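Local coordinates for chromosome partition protein Smc (Pyrococcus yayanosii, PDB 5XEI) that probably serves chromosome condensation and partitioning, as a homodimeric SMC protein whose ATPase head carries a long coiled-coil arm, at residues E199-L204 with R331-L336; L215-L220 with A314-N319. One frame throughout, in Å; residues are numbered along the deposited sequence.

Interaction 1 (E199-L204 with R331-L336)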
ATOM      1  N   GLU A 199       2.975 -24.085  24.459  1.00 48.58           N
ATOM      2  CA  GLU A 199       2.074 -25.088  25.028  1.00 55.13           C
ATOM      3  C   GLU A 199       2.567 -26.497  24.735  1.00 58.52           C
ATOM      4  O   GLU A 199       2.601 -27.354  25.627  1.00 57.68           O
ATOM      5  CB  GLU A 199       0.639 -24.933  24.506  1.00 50.30           C
ATOM      6  CG  GLU A 199      -0.235 -26.134  24.972  1.00 60.92           C
ATOM      7  CD  GLU A 199      -1.750 -26.000  24.716  1.00 72.84           C
ATOM      8  OE1 GLU A 199      -2.439 -27.051  24.659  1.00 82.27           O
ATOM      9  OE2 GLU A 199      -2.263 -24.864  24.602  1.00 73.14           O
ATOM     10  N   VAL A 200       2.917 -26.762  23.476  1.00 50.60           N
ATOM     11  CA  VAL A 200       3.368 -28.091  23.098  1.00 49.49           C
ATOM     12  C   VAL A 200       4.549 -28.509  23.958  1.00 50.82           C
ATOM     13  O   VAL A 200       4.580 -29.614  24.508  1.00 46.57           O
ATOM     14  CB  VAL A 200       3.703 -28.121  21.602  1.00 45.83           C
ATOM     15  CG1 VAL A 200       4.647 -29.252  21.308  1.00 43.44           C
ATOM     16  CG2 VAL A 200       2.408 -28.250  20.795  1.00 46.73           C
ATOM     17  N   LYS A 201       5.517 -27.607  24.125  1.00 56.62           N
ATOM     18  CA  LYS A 201       6.673 -27.898  24.964  1.00 55.07           C
ATOM     19  C   LYS A 201       6.239 -28.240  26.386  1.00 60.26           C
ATOM     20  O   LYS A 201       6.875 -29.058  27.064  1.00 63.63           O
ATOM     21  CB  LYS A 201       7.624 -26.701  24.929  1.00 51.49           C
ATOM     22  CG  LYS A 201       8.781 -26.717  25.890  1.00 57.99           C
ATOM     23  CD  LYS A 201       9.601 -27.978  25.785  1.00 70.20           C
ATOM     24  CE  LYS A 201      10.820 -27.858  26.671  1.00 78.02           C
ATOM     25  NZ  LYS A 201      10.719 -28.836  27.769  1.00 79.44           N
ATOM     26  N   LYS A 202       5.131 -27.674  26.840  1.00 54.90           N
ATOM     27  CA  LYS A 202       4.715 -27.947  28.208  1.00 58.73           C
ATOM     28  C   LYS A 202       3.932 -29.256  28.278  1.00 63.31           C
ATOM     29  O   LYS A 202       4.117 -30.062  29.204  1.00 60.54           O
ATOM     30  CB  LYS A 202       3.933 -26.738  28.725  1.00 49.73           C
ATOM     31  CG  LYS A 202       3.064 -26.966  29.911  1.00 55.65           C
ATOM     32  CD  LYS A 202       2.273 -25.689  30.192  1.00 69.63           C
ATOM     33  CE  LYS A 202       1.096 -25.913  31.141  1.00 66.31           C
ATOM     34  NZ  LYS A 202       0.554 -24.628  31.681  1.00 53.83           N
ATOM     35  N   GLN A 203       3.098 -29.504  27.271  1.00 60.00           N
ATOM     36  CA  GLN A 203       2.458 -30.801  27.126  1.00 53.89           C
ATOM     37  C   GLN A 203       3.485 -31.918  26.985  1.00 57.90           C
ATOM     38  O   GLN A 203       3.344 -32.985  27.597  1.00 60.11           O
ATOM     39  CB  GLN A 203       1.530 -30.755  25.923  1.00 54.43           C
ATOM     40  CG  GLN A 203       1.306 -32.082  25.278  1.00 59.40           C
ATOM     41  CD  GLN A 203       0.168 -32.039  24.284  1.00 69.47           C
ATOM     42  OE1 GLN A 203       0.008 -31.061  23.531  1.00 69.39           O
ATOM     43  NE2 GLN A 203      -0.647 -33.097  24.282  1.00 64.52           N
ATOM     44  N   LEU A 204       4.531 -31.690  26.192  1.00 59.05           N
ATOM     45  CA  LEU A 204       5.538 -32.724  25.960  1.00 57.43           C
ATOM     46  C   LEU A 204       6.135 -33.199  27.273  1.00 62.92           C
ATOM     47  O   LEU A 204       6.462 -34.379  27.434  1.00 71.87           O
ATOM     48  CB  LEU A 204       6.635 -32.170  25.053  1.00 59.70           C
ATOM     49  CG  LEU A 204       7.456 -33.009  24.075  1.00 63.97           C
ATOM     50  CD1 LEU A 204       8.336 -32.056  23.272  1.00 58.80           C
ATOM     51  CD2 LEU A 204       8.286 -34.082  24.733  1.00 61.46           C
ATOM     52  N   ARG A 331       7.261 -35.097  17.619  1.00 50.90           N
ATOM     53  CA  ARG A 331       7.299 -34.724  16.205  1.00 54.83           C
ATOM     54  C   ARG A 331       6.676 -33.355  15.988  1.00 51.21           C
ATOM     55  O   ARG A 331       7.240 -32.519  15.274  1.00 51.60           O
ATOM     56  CB  ARG A 331       6.603 -35.770  15.326  1.00 53.28           C
ATOM     57  CG  ARG A 331       7.166 -37.165  15.463  1.00 67.65           C
ATOM     58  CD  ARG A 331       6.638 -38.138  14.401  1.00 77.47           C
ATOM     59  NE  ARG A 331       6.153 -39.364  15.031  1.00 80.97           N
ATOM     60  CZ  ARG A 331       6.853 -40.496  15.118  1.00 84.77           C
ATOM     61  NH1 ARG A 331       6.319 -41.558  15.719  1.00 83.21           N
ATOM     62  NH2 ARG A 331       8.091 -40.567  14.622  1.00 77.37           N
ATOM     63  N   ARG A 332       5.534 -33.092  16.616  1.00 49.35           N
ATOM     64  CA  ARG A 332       4.931 -31.770  16.499  1.00 50.12           C
ATOM     65  C   ARG A 332       5.865 -30.699  17.056  1.00 54.34           C
ATOM     66  O   ARG A 332       6.015 -29.618  16.472  1.00 55.35           O
ATOM     67  CB  ARG A 332       3.582 -31.742  17.215  1.00 48.75           C
ATOM     68  CG  ARG A 332       2.755 -30.533  16.864  1.00 56.82           C
ATOM     69  CD  ARG A 332       1.487 -30.431  17.677  1.00 53.73           C
ATOM     70  NE  ARG A 332       0.887 -29.108  17.488  1.00 67.06           N
ATOM     71  CZ  ARG A 332      -0.029 -28.570  18.295  1.00 65.80           C
ATOM     72  NH1 ARG A 332      -0.477 -29.234  19.359  1.00 62.71           N
ATOM     73  NH2 ARG A 332      -0.504 -27.362  18.037  1.00 52.49           N
ATOM     74  N   TYR A 333       6.537 -31.002  18.163  1.00 55.26           N
ATOM     75  CA  TYR A 333       7.483 -30.056  18.734  1.00 49.14           C
ATOM     76  C   TYR A 333       8.590 -29.741  17.746  1.00 52.88           C
ATOM     77  O   TYR A 333       8.788 -28.583  17.368  1.00 45.69           O
ATOM     78  CB  TYR A 333       8.058 -30.621  20.021  1.00 48.72           C
ATOM     79  CG  TYR A 333       8.883 -29.639  20.792  1.00 53.05           C
ATOM     80  CD1 TYR A 333       8.308 -28.492  21.324  1.00 58.99           C
ATOM     81  CD2 TYR A 333      10.230 -29.869  21.021  1.00 62.48           C
ATOM     82  CE1 TYR A 333       9.063 -27.583  22.045  1.00 57.99           C
ATOM     83  CE2 TYR A 333      10.988 -28.976  21.744  1.00 66.57           C
ATOM     84  CZ  TYR A 333      10.401 -27.837  22.255  1.00 65.91           C
ATOM     85  OH  TYR A 333      11.166 -26.950  22.968  1.00 77.98           O
ATOM     86  N   LEU A 334       9.312 -30.773  17.294  1.00 55.95           N
ATOM     87  CA  LEU A 334      10.421 -30.545  16.375  1.00 54.80           C
ATOM     88  C   LEU A 334       9.963 -29.889  15.082  1.00 58.31           C
ATOM     89  O   LEU A 334      10.773 -29.239  14.402  1.00 55.29           O
ATOM     90  CB  LEU A 334      11.156 -31.849  16.065  1.00 43.85           C
ATOM     91  CG  LEU A 334      12.281 -32.162  17.051  1.00 64.08           C
ATOM     92  CD1 LEU A 334      13.018 -33.415  16.672  1.00 67.33           C
ATOM     93  CD2 LEU A 334      13.255 -30.996  17.189  1.00 75.23           C
ATOM     94  N   GLU A 335       8.686 -30.005  14.736  1.00 47.45           N
ATOM     95  CA  GLU A 335       8.320 -29.372  13.490  1.00 48.26           C
ATOM     96  C   GLU A 335       7.965 -27.917  13.669  1.00 51.99           C
ATOM     97  O   GLU A 335       8.248 -27.104  12.787  1.00 53.77           O
ATOM     98  CB  GLU A 335       7.176 -30.111  12.841  1.00 51.43           C
ATOM     99  CG  GLU A 335       7.704 -31.120  11.899  1.00 57.06           C
ATOM    100  CD  GLU A 335       6.611 -31.761  11.110  1.00 77.30           C
ATOM    101  OE1 GLU A 335       5.744 -31.021  10.573  1.00 71.54           O
ATOM    102  OE2 GLU A 335       6.622 -33.015  11.055  1.00 88.60           O
ATOM    103  N   LEU A 336       7.345 -27.571  14.794  1.00 54.86           N
ATOM    104  CA  LEU A 336       7.156 -26.161  15.102  1.00 49.38           C
ATOM    105  C   LEU A 336       8.498 -25.426  15.191  1.00 51.00           C
ATOM    106  O   LEU A 336       8.623 -24.304  14.694  1.00 55.95           O
ATOM    107  CB  LEU A 336       6.360 -26.022  16.394  1.00 40.70           C
ATOM    108  CG  LEU A 336       4.905 -26.460  16.394  1.00 46.52           C
ATOM    109  CD1 LEU A 336       4.353 -26.326  17.805  1.00 48.19           C
ATOM    110  CD2 LEU A 336       4.091 -25.605  15.428  1.00 45.88           C
TER
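Tyr333 lies across Val200, Lys201 and Leu204 of the facing helix. Tyr333 CB starts the contact, 3.6 Å from Leu204 CD1. CG anti to the backbone N (chi1 -171°) sends the ring toward helix 170-246. Tyr333 CG meets the same methyl, with Leu204 CD1 at 3.5 Å. Tyr333 CD1 lies 3.7 Å from Val200 CG1, which comes in at the ring edge, near its plane. Tyr333 CE1 is nearest Lys201 CB, and Tyr333 CZ is nearest Lys201 CD. At the tip, Tyr333 OH lies 3.4 Å from Lys201 CD, an aliphatic carbon. The hydroxyl has a weak hydrogen bond to Lys337. Lys201 bends at chi2 (54°) and passes the phenol with its methylenes, while its NZ forms a salt bridge with Asp205. The other Val200 methyl packs on Arg332. Val200 CG2 sits over one face of the guanidinium, off centre, and is 3.4 Å from Arg332 NH1. Leu336 CD1 approaches this methyl too. No hydrogen bond crosses the contact. With an alanine in place of Tyr333, a gap would probably open beside Leu204 CD1 and Val200 CG1, and the Lys201 methylenes would lose their cover. The axes of the short segments are inclined at 150°, roughly antiparallel, and approach to 9.6 Å. Helix 170-246 and helix 321-383 pair here in the coiled-coil arm; Val329 and Phe326 continue the seam on one helix, Leu196 and Ile197 on the other.

Interaction 2 (L215-L220 with A314-N319); sequences LRYLDL and ALEPVN
Tyr217 has CG anti to its own N (chi1 165°), and this carries the ring out toward Val318. Val318 in turn has chi1 -45°, which places CG2 between its backbone N and carbonyl carbon and aims that methyl at the ring. The result is a CH-pi contact. Val318 CG2 stands over one face of the Tyr217 ring, 4.1 Å from the centroid and 17° off the ring normal. Val318 CG2 is displaced toward the CB end, with Tyr217 CG its nearest ring atom at 3.9 Å. Val318 CG1 turns to Tyr217 CB. Leu315 comes from the last turn of helix 298-315. Leu315 CD1 reaches the backbone of the other helix, 3.5 Å from Tyr217 N, and also touches Tyr217 CB. Leu220 CD1 is a looser neighbour, 4.4 Å from Leu315 CD1. Between Leu315 and Val318 the chain leaves the helix at Glu316 and passes a cis peptide bond before Pro317. One side of the predicted coiled-coil arm is broken here: helix 298-315 has ended and helix 321-383 has not begun. Asn319 ND2 bonds to Glu210 on helix 170-246, and its OD1 weakly caps Lys321 N at the start of the next helix. Across the two segments there is no hydrogen bond or salt bridge. The loop is therefore held against the helix at Tyr217 by methyl and ring contacts, while Asn319 adds a polar tie to Glu210 just beyond the contact.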
ATOM      1  N   LEU A 215       6.818 -46.788  31.362  1.00 50.93           N
ATOM      2  CA  LEU A 215       7.899 -47.710  31.032  1.00 50.86           C
ATOM      3  C   LEU A 215       8.310 -48.558  32.236  1.00 52.74           C
ATOM      4  O   LEU A 215       8.540 -49.762  32.093  1.00 57.16           O
ATOM      5  CB  LEU A 215       9.096 -46.938  30.467  1.00 53.21           C
ATOM      6  CG  LEU A 215       8.889 -46.352  29.061  1.00 56.71           C
ATOM      7  CD1 LEU A 215      10.184 -45.951  28.373  1.00 53.24           C
ATOM      8  CD2 LEU A 215       8.164 -47.346  28.204  1.00 46.53           C
ATOM      9  N   ARG A 216       8.417 -47.970  33.427  1.00 51.06           N
ATOM     10  CA  ARG A 216       8.871 -48.775  34.560  1.00 55.68           C
ATOM     11  C   ARG A 216       7.748 -49.636  35.106  1.00 55.78           C
ATOM     12  O   ARG A 216       7.981 -50.769  35.531  1.00 52.85           O
ATOM     13  CB  ARG A 216       9.462 -47.897  35.656  1.00 59.23           C
ATOM     14  CG  ARG A 216      10.251 -46.721  35.125  1.00 67.73           C
ATOM     15  CD  ARG A 216      10.640 -45.734  36.237  1.00 82.60           C
ATOM     16  NE  ARG A 216      11.753 -44.924  35.790  1.00 90.75           N
ATOM     17  CZ  ARG A 216      12.168 -43.847  36.443  1.00 90.41           C
ATOM     18  NH1 ARG A 216      11.554 -43.474  37.564  1.00 86.07           N
ATOM     19  NH2 ARG A 216      13.198 -43.139  35.994  1.00 85.47           N
ATOM     20  N   TYR A 217       6.523 -49.127  35.091  1.00 56.06           N
ATOM     21  CA  TYR A 217       5.382 -50.005  35.287  1.00 54.15           C
ATOM     22  C   TYR A 217       5.490 -51.239  34.384  1.00 54.65           C
ATOM     23  O   TYR A 217       5.223 -52.368  34.818  1.00 56.22           O
ATOM     24  CB  TYR A 217       4.086 -49.225  35.044  1.00 47.33           C
ATOM     25  CG  TYR A 217       2.904 -50.123  34.868  1.00 50.72           C
ATOM     26  CD1 TYR A 217       2.107 -50.467  35.938  1.00 52.08           C
ATOM     27  CD2 TYR A 217       2.594 -50.641  33.619  1.00 54.59           C
ATOM     28  CE1 TYR A 217       1.025 -51.296  35.765  1.00 55.82           C
ATOM     29  CE2 TYR A 217       1.541 -51.467  33.442  1.00 53.55           C
ATOM     30  CZ  TYR A 217       0.753 -51.797  34.505  1.00 55.92           C
ATOM     31  OH  TYR A 217      -0.317 -52.637  34.278  1.00 64.96           O
ATOM     32  N   LEU A 218       5.892 -51.046  33.129  1.00 50.32           N
ATOM     33  CA  LEU A 218       6.079 -52.180  32.232  1.00 52.47           C
ATOM     34  C   LEU A 218       7.127 -53.134  32.782  1.00 59.54           C
ATOM     35  O   LEU A 218       6.858 -54.327  32.963  1.00 59.80           O
ATOM     36  CB  LEU A 218       6.488 -51.689  30.846  1.00 56.30           C
ATOM     37  CG  LEU A 218       5.495 -51.838  29.703  1.00 55.82           C
ATOM     38  CD1 LEU A 218       4.181 -51.200  30.107  1.00 53.44           C
ATOM     39  CD2 LEU A 218       6.034 -51.169  28.444  1.00 57.20           C
ATOM     40  N   ASP A 219       8.335 -52.621  33.051  1.00 58.22           N
ATOM     41  CA  ASP A 219       9.402 -53.456  33.600  1.00 61.04           C
ATOM     42  C   ASP A 219       8.931 -54.254  34.807  1.00 57.95           C
ATOM     43  O   ASP A 219       9.121 -55.474  34.873  1.00 54.59           O
ATOM     44  CB  ASP A 219      10.599 -52.594  33.988  1.00 63.71           C
ATOM     45  CG  ASP A 219      11.467 -52.197  32.793  1.00 83.40           C
ATOM     46  OD1 ASP A 219      11.342 -52.820  31.706  1.00 80.79           O
ATOM     47  OD2 ASP A 219      12.289 -51.247  32.954  1.00 83.39           O
ATOM     48  N   LEU A 220       8.338 -53.564  35.784  1.00 53.99           N
ATOM     49  CA  LEU A 220       7.840 -54.212  36.989  1.00 56.96           C
ATOM     50  C   LEU A 220       6.825 -55.293  36.649  1.00 54.89           C
ATOM     51  O   LEU A 220       6.844 -56.379  37.229  1.00 55.67           O
ATOM     52  CB  LEU A 220       7.207 -53.168  37.912  1.00 56.62           C
ATOM     53  CG  LEU A 220       8.090 -52.512  38.971  1.00 59.56           C
ATOM     54  CD1 LEU A 220       7.357 -51.402  39.717  1.00 60.33           C
ATOM     55  CD2 LEU A 220       8.588 -53.567  39.933  1.00 74.04           C
ATOM     56  N   ALA A 314       2.447 -48.414  44.007  1.00 62.33           N
ATOM     57  CA  ALA A 314       3.015 -47.077  44.031  1.00 66.30           C
ATOM     58  C   ALA A 314       2.664 -46.328  42.746  1.00 73.93           C
ATOM     59  O   ALA A 314       1.795 -45.444  42.750  1.00 77.14           O
ATOM     60  CB  ALA A 314       4.532 -47.143  44.212  1.00 68.52           C
ATOM     61  N   LEU A 315       3.310 -46.708  41.635  1.00 70.39           N
ATOM     62  CA  LEU A 315       3.229 -45.935  40.398  1.00 68.99           C
ATOM     63  C   LEU A 315       1.807 -45.591  39.977  1.00 65.82           C
ATOM     64  O   LEU A 315       1.621 -44.616  39.245  1.00 71.76           O
ATOM     65  CB  LEU A 315       3.904 -46.688  39.249  1.00 61.16           C
ATOM     66  CG  LEU A 315       5.383 -46.964  39.476  1.00 61.89           C
ATOM     67  CD1 LEU A 315       5.980 -47.532  38.210  1.00 55.78           C
ATOM     68  CD2 LEU A 315       6.101 -45.687  39.920  1.00 65.50           C
ATOM     69  N   GLU A 316       0.805 -46.355  40.407  1.00 63.14           N
ATOM     70  CA  GLU A 316      -0.544 -46.148  39.879  1.00 69.10           C
ATOM     71  C   GLU A 316      -1.090 -44.809  40.358  1.00 72.59           C
ATOM     72  O   GLU A 316      -0.753 -44.357  41.456  1.00 76.78           O
ATOM     73  CB  GLU A 316      -1.488 -47.291  40.272  1.00 59.40           C
ATOM     74  CG  GLU A 316      -0.948 -48.657  39.911  1.00 65.18           C
ATOM     75  CD  GLU A 316      -1.869 -49.467  39.014  1.00 76.94           C
ATOM     76  OE1 GLU A 316      -1.871 -50.714  39.130  1.00 72.51           O
ATOM     77  OE2 GLU A 316      -2.583 -48.858  38.183  1.00 87.23           O
ATOM     78  N   PRO A 317      -1.896 -44.146  39.509  1.00 74.25           N
ATOM     79  CA  PRO A 317      -2.266 -44.612  38.166  1.00 69.17           C
ATOM     80  C   PRO A 317      -1.180 -44.302  37.133  1.00 63.58           C
ATOM     81  O   PRO A 317      -0.451 -43.313  37.303  1.00 61.26           O
ATOM     82  CB  PRO A 317      -3.542 -43.815  37.854  1.00 68.12           C
ATOM     83  CG  PRO A 317      -3.821 -42.970  39.084  1.00 72.36           C
ATOM     84  CD  PRO A 317      -2.523 -42.850  39.807  1.00 72.41           C
ATOM     85  N   VAL A 318      -1.066 -45.137  36.097  1.00 54.38           N
ATOM     86  CA  VAL A 318      -0.193 -44.859  34.968  1.00 51.24           C
ATOM     87  C   VAL A 318      -1.041 -44.802  33.707  1.00 53.19           C
ATOM     88  O   VAL A 318      -2.108 -45.404  33.615  1.00 59.31           O
ATOM     89  CB  VAL A 318       0.944 -45.888  34.814  1.00 53.22           C
ATOM     90  CG1 VAL A 318       1.592 -46.180  36.167  1.00 57.01           C
ATOM     91  CG2 VAL A 318       0.448 -47.154  34.127  1.00 54.07           C
ATOM     92  N   ASN A 319      -0.554 -44.051  32.729  1.00 56.20           N
ATOM     93  CA  ASN A 319      -1.272 -43.794  31.485  1.00 52.54           C
ATOM     94  C   ASN A 319      -0.438 -44.394  30.360  1.00 53.51           C
ATOM     95  O   ASN A 319       0.585 -43.832  29.970  1.00 55.36           O
ATOM     96  CB  ASN A 319      -1.500 -42.292  31.302  1.00 55.14           C
ATOM     97  CG  ASN A 319      -1.892 -41.910  29.877  1.00 60.13           C
ATOM     98  OD1 ASN A 319      -2.485 -42.702  29.134  1.00 61.97           O
ATOM     99  ND2 ASN A 319      -1.577 -40.674  29.498  1.00 60.89           N
TER

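How the interactions relate
Both contacts use helix 170-246 of the coiled-coil arm, and their centres lie about 24 Å apart. Interaction 1 pairs it with helix 321-383. Interaction 2 sets it against the end of helix 298-315 and the loop that leads on to helix 321-383, so the helix facing it is interrupted there. Interaction 1 is partly buried, with Val200 and Leu204 inside. Interaction 2 is a surface contact with no buried residue. Each centres on a tyrosine and apolar groups. In interaction 1 the carbon chain of a lysine and the flat face of an arginine join in. Interaction 2 has no counterpart to that lysine packed against its tyrosine ring. Neither lies near the predicted ATP site.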